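Local coordinates for ATP binding motif-containing protein PilF (PDB 5IT5), which binds ATP as the core of a hexameric type IV pilus assembly ATPase and probably hydrolyses it to power building of the pilus, at residues S20-E25 with M104-K109; R36-L41 with K321-I326. All coordinates share one frame; numbering follows the deposited sequence.

Contact 1 (S20-E25 with M104-K109); sequences SDIHIE and MRLLKK. With ATP (adenosine-5'-triphosphate), chain H.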
loop_
_atom_site.group_PDB
_atom_site.type_symbol
_atom_site.label_atom_id
_atom_site.label_comp_id
_atom_site.label_asym_id
_atom_site.label_seq_id
_atom_site.Cartn_x
_atom_site.Cartn_y
_atom_site.Cartn_z
ATOM N N SER A 20 -8.092 -43.328 25.900
ATOM C CA SER A 20 -7.726 -41.912 25.881
ATOM C C SER A 20 -8.928 -41.056 25.520
ATOM O O SER A 20 -9.067 -39.933 26.012
ATOM C CB SER A 20 -6.592 -41.652 24.896
ATOM O OG SER A 20 -6.867 -42.287 23.665
ATOM N N ASP A 21 -9.808 -41.612 24.683
ATOM C CA ASP A 21 -10.936 -40.863 24.137
ATOM C C ASP A 21 -12.258 -41.627 24.136
ATOM O O ASP A 21 -12.282 -42.857 23.992
ATOM C CB ASP A 21 -10.585 -40.411 22.721
ATOM C CG ASP A 21 -9.368 -39.515 22.694
ATOM O OD1 ASP A 21 -9.547 -38.316 23.013
ATOM O OD2 ASP A 21 -8.248 -40.007 22.384
ATOM N N ILE A 22 -13.347 -40.879 24.326
ATOM C CA ILE A 22 -14.724 -41.368 24.241
ATOM C C ILE A 22 -15.500 -40.515 23.192
ATOM O O ILE A 22 -15.559 -39.299 23.269
ATOM C CB ILE A 22 -15.452 -41.263 25.592
ATOM C CG1 ILE A 22 -14.621 -41.900 26.714
ATOM C CG2 ILE A 22 -16.855 -41.873 25.482
ATOM C CD1 ILE A 22 -15.184 -41.670 28.115
ATOM N N HIS A 23 -16.122 -41.241 22.286
ATOM C CA HIS A 23 -16.679 -40.862 21.013
ATOM C C HIS A 23 -18.172 -41.155 21.157
ATOM O O HIS A 23 -18.553 -42.320 21.154
ATOM C CB HIS A 23 -15.914 -41.707 19.966
ATOM C CG HIS A 23 -14.700 -40.999 19.435
ATOM N ND1 HIS A 23 -14.690 -39.648 19.285
ATOM C CD2 HIS A 23 -13.371 -41.350 19.503
ATOM C CE1 HIS A 23 -13.478 -39.230 18.978
ATOM N NE2 HIS A 23 -12.650 -40.246 19.147
ATOM N N ILE A 24 -19.002 -40.148 21.450
ATOM C CA ILE A 24 -20.448 -40.351 21.417
ATOM C C ILE A 24 -20.998 -39.772 20.105
ATOM O O ILE A 24 -21.015 -38.545 19.931
ATOM C CB ILE A 24 -21.139 -39.701 22.651
ATOM C CG1 ILE A 24 -20.674 -40.387 23.935
ATOM C CG2 ILE A 24 -22.674 -39.763 22.521
ATOM C CD1 ILE A 24 -20.489 -39.447 25.099
ATOM N N GLU A 25 -21.428 -40.645 19.185
ATOM C CA GLU A 25 -21.686 -40.246 17.785
ATOM C C GLU A 25 -23.069 -40.604 17.252
ATOM O O GLU A 25 -23.377 -41.778 17.045
ATOM C CB GLU A 25 -20.659 -40.884 16.848
ATOM C CG GLU A 25 -19.265 -41.030 17.438
ATOM C CD GLU A 25 -18.361 -41.935 16.608
ATOM O OE1 GLU A 25 -18.286 -43.151 16.897
ATOM O OE2 GLU A 25 -17.731 -41.429 15.657
ATOM N N MET A 104 -15.006 -36.954 24.571
ATOM C CA MET A 104 -14.375 -36.719 25.867
ATOM C C MET A 104 -12.975 -37.279 25.879
ATOM O O MET A 104 -12.781 -38.494 25.750
ATOM C CB MET A 104 -15.187 -37.356 26.999
ATOM C CG MET A 104 -16.639 -36.976 26.990
ATOM S SD MET A 104 -17.574 -37.773 28.286
ATOM C CE MET A 104 -17.710 -36.416 29.444
ATOM N N ARG A 105 -11.995 -36.399 26.026
ATOM C CA ARG A 105 -10.617 -36.860 26.111
ATOM C C ARG A 105 -10.200 -37.019 27.572
ATOM O O ARG A 105 -10.354 -36.094 28.375
ATOM C CB ARG A 105 -9.684 -35.894 25.383
ATOM C CG ARG A 105 -8.251 -36.380 25.305
ATOM C CD ARG A 105 -7.619 -36.057 23.959
ATOM N NE ARG A 105 -6.534 -36.992 23.661
ATOM C CZ ARG A 105 -6.061 -37.240 22.439
ATOM N NH1 ARG A 105 -6.577 -36.632 21.369
ATOM N NH2 ARG A 105 -5.070 -38.115 22.286
ATOM N N LEU A 106 -9.693 -38.197 27.920
ATOM C CA LEU A 106 -9.164 -38.431 29.254
ATOM C C LEU A 106 -7.739 -37.919 29.288
ATOM O O LEU A 106 -6.921 -38.271 28.430
ATOM C CB LEU A 106 -9.205 -39.911 29.619
ATOM C CG LEU A 106 -10.512 -40.484 30.176
ATOM C CD1 LEU A 106 -11.677 -40.316 29.199
ATOM C CD2 LEU A 106 -10.329 -41.943 30.524
ATOM N N LEU A 107 -7.448 -37.074 30.269
ATOM C CA LEU A 107 -6.131 -36.473 30.380
ATOM C C LEU A 107 -5.285 -37.205 31.414
ATOM O O LEU A 107 -5.807 -37.652 32.440
ATOM C CB LEU A 107 -6.264 -34.993 30.731
ATOM C CG LEU A 107 -7.159 -34.186 29.778
ATOM C CD1 LEU A 107 -7.183 -32.739 30.208
ATOM C CD2 LEU A 107 -6.729 -34.309 28.310
ATOM N N LYS A 108 -3.987 -37.335 31.132
ATOM C CA LYS A 108 -3.024 -37.919 32.067
ATOM C C LYS A 108 -2.632 -36.946 33.176
ATOM O O LYS A 108 -2.950 -35.750 33.116
ATOM C CB LYS A 108 -1.763 -38.366 31.334
ATOM C CG LYS A 108 -1.986 -39.433 30.286
ATOM C CD LYS A 108 -2.339 -40.769 30.900
ATOM C CE LYS A 108 -2.357 -41.873 29.850
ATOM N NZ LYS A 108 -2.643 -43.205 30.455
ATOM N N LYS A 109 -1.922 -37.474 34.171
ATOM C CA LYS A 109 -1.431 -36.713 35.322
ATOM C C LYS A 109 0.088 -36.790 35.351
ATOM O O LYS A 109 0.683 -37.611 34.643
ATOM C CB LYS A 109 -1.979 -37.274 36.641
ATOM C CG LYS A 109 -3.488 -37.477 36.720
ATOM C CD LYS A 109 -3.855 -38.364 37.919
ATOM C CE LYS A 109 -5.361 -38.599 38.006
ATOM N NZ LYS A 109 -6.125 -37.318 38.170
HETATM P PG ATP H . 2.257 -34.128 22.999
HETATM O O1G ATP H . 2.741 -33.143 22.031
HETATM O O2G ATP H . 2.899 -33.976 24.332
HETATM O O3G ATP H . 0.816 -34.341 23.111
HETATM P PB ATP H . 2.244 -36.717 21.719
HETATM O O1B ATP H . 0.876 -36.397 21.395
HETATM O O2B ATP H . 3.042 -37.106 20.624
HETATM O O3B ATP H . 2.898 -35.492 22.439
HETATM P PA ATP H . 1.916 -38.260 24.147
HETATM O O1A ATP H . 0.882 -37.467 24.739
HETATM O O2A ATP H . 3.154 -38.293 24.805
HETATM O O3A ATP H . 2.196 -37.984 22.633
HETATM O "O5'" ATP H . 1.418 -39.691 24.058
HETATM C "C5'" ATP H . 0.065 -40.005 24.309
HETATM C "C4'" ATP H . -0.199 -41.318 25.012
HETATM O "O4'" ATP H . 0.668 -42.315 24.599
HETATM C "C3'" ATP H . -0.008 -41.284 26.482
HETATM O "O3'" ATP H . -1.205 -40.920 27.107
HETATM C "C2'" ATP H . 0.284 -42.700 26.824
HETATM O "O2'" ATP H . -0.919 -43.420 26.993
HETATM C "C1'" ATP H . 0.937 -43.238 25.611
HETATM N N9 ATP H . 2.387 -43.248 25.732
HETATM C C8 ATP H . 3.184 -42.217 25.586
HETATM N N7 ATP H . 4.436 -42.570 25.705
HETATM C C5 ATP H . 4.455 -43.859 25.934
HETATM C C6 ATP H . 5.467 -44.865 26.160
HETATM N N6 ATP H . 6.753 -44.577 26.199
HETATM N N1 ATP H . 5.075 -46.098 26.338
HETATM C C2 ATP H . 3.810 -46.437 26.332
HETATM N N3 ATP H . 2.833 -45.580 26.134
HETATM C C4 ATP H . 3.098 -44.297 25.936
#

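Contact 2 (R36-L41 with K321-I326); sequences RIDGAL and KGRYAI. With ATP (adenosine-5'-triphosphate), chain H.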
loop_
_atom_site.group_PDB
_atom_site.type_symbol
_atom_site.label_atom_id
_atom_site.label_comp_id
_atom_site.label_asym_id
_atom_site.label_seq_id
_atom_site.Cartn_x
_atom_site.Cartn_y
_atom_site.Cartn_z
ATOM N N ARG A 36 -11.332 -45.070 22.263
ATOM C CA ARG A 36 -10.001 -45.193 21.691
ATOM C C ARG A 36 -9.087 -45.856 22.721
ATOM O O ARG A 36 -9.011 -45.425 23.864
ATOM C CB ARG A 36 -9.437 -43.833 21.248
ATOM C CG ARG A 36 -8.331 -43.978 20.210
ATOM C CD ARG A 36 -7.789 -42.657 19.755
ATOM N NE ARG A 36 -8.514 -42.071 18.620
ATOM C CZ ARG A 36 -8.461 -42.521 17.369
ATOM N NH1 ARG A 36 -7.752 -43.590 17.058
ATOM N NH2 ARG A 36 -9.126 -41.906 16.425
ATOM N N ILE A 37 -8.407 -46.913 22.305
ATOM C CA ILE A 37 -7.512 -47.655 23.184
ATOM C C ILE A 37 -6.272 -48.050 22.386
ATOM O O ILE A 37 -6.363 -48.657 21.310
ATOM C CB ILE A 37 -8.211 -48.917 23.811
ATOM C CG1 ILE A 37 -9.350 -48.486 24.736
ATOM C CG2 ILE A 37 -7.211 -49.794 24.591
ATOM C CD1 ILE A 37 -10.377 -49.547 24.969
ATOM N N ASP A 38 -5.113 -47.691 22.921
ATOM C CA ASP A 38 -3.855 -47.923 22.231
ATOM C C ASP A 38 -3.848 -47.236 20.856
ATOM O O ASP A 38 -3.236 -47.719 19.912
ATOM C CB ASP A 38 -3.592 -49.430 22.101
ATOM C CG ASP A 38 -3.562 -50.140 23.463
ATOM O OD1 ASP A 38 -3.119 -49.515 24.454
ATOM O OD2 ASP A 38 -3.977 -51.323 23.544
ATOM N N GLY A 39 -4.542 -46.103 20.761
ATOM C CA GLY A 39 -4.608 -45.357 19.522
ATOM C C GLY A 39 -5.670 -45.797 18.530
ATOM O O GLY A 39 -5.885 -45.106 17.544
ATOM N N ALA A 40 -6.318 -46.936 18.773
ATOM C CA ALA A 40 -7.333 -47.466 17.869
ATOM C C ALA A 40 -8.720 -47.473 18.506
ATOM O O ALA A 40 -8.870 -47.740 19.696
ATOM C CB ALA A 40 -6.971 -48.855 17.428
ATOM N N LEU A 41 -9.741 -47.190 17.703
ATOM C CA LEU A 41 -11.101 -47.128 18.212
ATOM C C LEU A 41 -11.743 -48.514 18.275
ATOM O O LEU A 41 -11.505 -49.355 17.417
ATOM C CB LEU A 41 -11.938 -46.182 17.355
ATOM C CG LEU A 41 -11.659 -44.695 17.609
ATOM C CD1 LEU A 41 -12.239 -43.833 16.504
ATOM C CD2 LEU A 41 -12.232 -44.293 18.949
ATOM N N LYS A 321 -2.163 -54.957 23.554
ATOM C CA LYS A 321 -2.529 -54.351 24.824
ATOM C C LYS A 321 -1.417 -53.443 25.285
ATOM O O LYS A 321 -0.343 -53.912 25.663
ATOM C CB LYS A 321 -2.814 -55.404 25.882
ATOM C CG LYS A 321 -3.118 -54.802 27.231
ATOM C CD LYS A 321 -4.364 -55.407 27.823
ATOM C CE LYS A 321 -3.993 -56.345 28.924
ATOM N NZ LYS A 321 -3.461 -55.537 30.050
ATOM N N GLY A 322 -1.685 -52.141 25.246
ATOM C CA GLY A 322 -0.689 -51.129 25.549
ATOM C C GLY A 322 0.111 -50.764 24.313
ATOM O O GLY A 322 -0.058 -51.375 23.245
ATOM N N ARG A 323 0.965 -49.755 24.438
ATOM C CA ARG A 323 1.925 -49.464 23.393
ATOM C C ARG A 323 3.362 -49.446 23.956
ATOM O O ARG A 323 3.600 -49.650 25.165
ATOM C CB ARG A 323 1.584 -48.146 22.718
ATOM C CG ARG A 323 0.284 -48.148 21.948
ATOM C CD ARG A 323 -0.246 -46.731 21.770
ATOM N NE ARG A 323 -0.745 -46.195 23.034
ATOM C CZ ARG A 323 -1.369 -45.023 23.158
ATOM N NH1 ARG A 323 -1.568 -44.281 22.084
ATOM N NH2 ARG A 323 -1.802 -44.596 24.344
ATOM N N TYR A 324 4.310 -49.226 23.053
ATOM C CA TYR A 324 5.722 -49.191 23.377
ATOM C C TYR A 324 6.349 -48.161 22.461
ATOM O O TYR A 324 5.829 -47.889 21.385
ATOM C CB TYR A 324 6.347 -50.566 23.176
ATOM C CG TYR A 324 7.581 -50.847 23.981
ATOM C CD1 TYR A 324 7.497 -51.404 25.255
ATOM C CD2 TYR A 324 8.843 -50.585 23.460
ATOM C CE1 TYR A 324 8.646 -51.677 25.995
ATOM C CE2 TYR A 324 9.992 -50.844 24.185
ATOM C CZ TYR A 324 9.885 -51.391 25.442
ATOM O OH TYR A 324 11.045 -51.644 26.104
ATOM N N ALA A 325 7.466 -47.586 22.869
ATOM C CA ALA A 325 8.075 -46.530 22.085
ATOM C C ALA A 325 9.286 -47.032 21.331
ATOM O O ALA A 325 10.061 -47.819 21.833
ATOM C CB ALA A 325 8.442 -45.341 22.981
ATOM N N ILE A 326 9.422 -46.558 20.102
ATOM C CA ILE A 326 10.578 -46.828 19.263
ATOM C C ILE A 326 11.215 -45.477 18.864
ATOM O O ILE A 326 10.509 -44.477 18.631
ATOM C CB ILE A 326 10.201 -47.642 17.993
ATOM C CG1 ILE A 326 9.348 -46.799 17.034
ATOM C CG2 ILE A 326 9.466 -48.947 18.364
ATOM C CD1 ILE A 326 9.143 -47.441 15.698
HETATM P PG ATP H . 2.257 -34.128 22.999
HETATM O O1G ATP H . 2.741 -33.143 22.031
HETATM O O2G ATP H . 2.899 -33.976 24.332
HETATM O O3G ATP H . 0.816 -34.341 23.111
HETATM P PB ATP H . 2.244 -36.717 21.719
HETATM O O1B ATP H . 0.876 -36.397 21.395
HETATM O O2B ATP H . 3.042 -37.106 20.624
HETATM O O3B ATP H . 2.898 -35.492 22.439
HETATM P PA ATP H . 1.916 -38.260 24.147
HETATM O O1A ATP H . 0.882 -37.467 24.739
HETATM O O2A ATP H . 3.154 -38.293 24.805
HETATM O O3A ATP H . 2.196 -37.984 22.633
HETATM O "O5'" ATP H . 1.418 -39.691 24.058
HETATM C "C5'" ATP H . 0.065 -40.005 24.309
HETATM C "C4'" ATP H . -0.199 -41.318 25.012
HETATM O "O4'" ATP H . 0.668 -42.315 24.599
HETATM C "C3'" ATP H . -0.008 -41.284 26.482
HETATM O "O3'" ATP H . -1.205 -40.920 27.107
HETATM C "C2'" ATP H . 0.284 -42.700 26.824
HETATM O "O2'" ATP H . -0.919 -43.420 26.993
HETATM C "C1'" ATP H . 0.937 -43.238 25.611
HETATM N N9 ATP H . 2.387 -43.248 25.732
HETATM C C8 ATP H . 3.184 -42.217 25.586
HETATM N N7 ATP H . 4.436 -42.570 25.705
HETATM C C5 ATP H . 4.455 -43.859 25.934
HETATM C C6 ATP H . 5.467 -44.865 26.160
HETATM N N6 ATP H . 6.753 -44.577 26.199
HETATM N N1 ATP H . 5.075 -46.098 26.338
HETATM C C2 ATP H . 3.810 -46.437 26.332
HETATM N N3 ATP H . 2.833 -45.580 26.134
HETATM C C4 ATP H . 3.098 -44.297 25.936
#

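Contact 1 (S20-E25 with M104-K109)
I22 and M104 form a hydrogen-bonded antiparallel pair, with both backbone N-H groups spent within it: I22 N donates to M104 O over 2.8 Å, and M104 N to I22 O over 2.7 Å. Two residues further along each strand, L106 N reaches S20 O at 2.7 Å with an N-H...O angle of 158°. Between these lies the non-hydrogen-bonded pair D21–R105, where S20 O also takes a CA-H contact from R105. The backbones of S20 and D21 bond outward to R36 on strand 30-37. This places the contact within the antiparallel sheet of the N-terminal domain of this core ATPase fragment, where strands 19-26 and 99-107 are neighbours. Just past the strand, K108 brings its CE to 3.1 Å from ATP O3'.

D21 OD1 sits 3.4 Å from R105 NE but well out of the guanidinium plane, so charge alone links them. OD2 of D21 lies over the centre of that plane, 3.5 Å above it, with the carboxylate and guanidinium planes 87° apart. R105 gets there with CG anti to its backbone nitrogen (chi1 -174°) and a bend at chi2. S20 OG donates to D21 OD2, at 3.0 Å from above the carboxylate plane. On the other face of the sheet, I22 CD1 meets L106 CD1 at 3.9 Å, with helix 2-17 packed against I22, M104 and L106.

D206 of the second subunit brings a like charge close to D21 and makes a long, weak ion pair with R105. Replacing R105 with a leucine would probably leave the D21 carboxylate and that D206 close to each other without the positive charge that now lies beside both. The backbone bonds thus fix the register, while the guanidinium probably eases the crowding of acids at the subunit interface.

Contact 2 (R36-L41 with K321-I326)
R323 lays its guanidinium flat between a tight turn and the nucleotide. D38 CA lies over one face, 3.6 Å from R323 NE and offset toward the rim, and G39 N stands over the same face, 3.7 Å from R323 NH1. Against the opposite face comes the ribose of ATP, whose O4' is 3.2 Å above the guanidinium plane, also toward its rim. The side chain sets out toward the turn with CG anti to its carbonyl carbon (chi1 -66°), and a bend at chi3 (-72°) swings the flat end between its two neighbours. From that position R323 NH2 comes to 3.0 Å from the ribose hydroxyl O2'.

The D38 side chain runs past R323 rather than to it. Its OD1 is 4.3 Å from R323 NE and well out of the guanidinium plane, beyond salt-bridge range, so the opposite charges are merely near each other. With CG anti to the carbonyl carbon (chi1 -58°), the carboxylate is directed instead at the backbone of G322, and D38 OD2 accepts a weak bond from G322 N at 3.0 Å.

D38 and G39 are the two central residues of a type I' turn from I37 to A40, closed by backbone bonds in both directions between those end residues: the two-residue loop of the beta hairpin that joins strands 30-37 and 40-48 of that N-terminal domain. G39 has a positive phi at which a CB would press on the preceding carbonyl oxygen. Facing it, strand 323-331 is the outermost strand, within this chain, of the mixed sheet in the P-loop ATPase domain. The contact therefore bridges the two domains beside the ATP pocket.

Along that strand A325 holds its CB 3.7 Å from adenine N6, whereas K321, before the corner at G322, touches the cysteines that bind the zinc ion.

Contact 1 is partly buried and lies inside one sheet; contact 2 is at the surface and spans two domains. They share the N-terminal sheet, where strands 19-26 and 30-37 run side by side and H23 packs on L41. Their chemistry follows their place. In 20-25 with 104-109 a ladder of backbone bonds dominates, whereas 36-41 with 321-326 relies on one weak carboxylate-to-backbone bond and a guanidinium held flat between the turn and the ribose. Both reach ATP, through K108 and through R323 with A325, and both meet D206 of the second subunit, through H23 and R36.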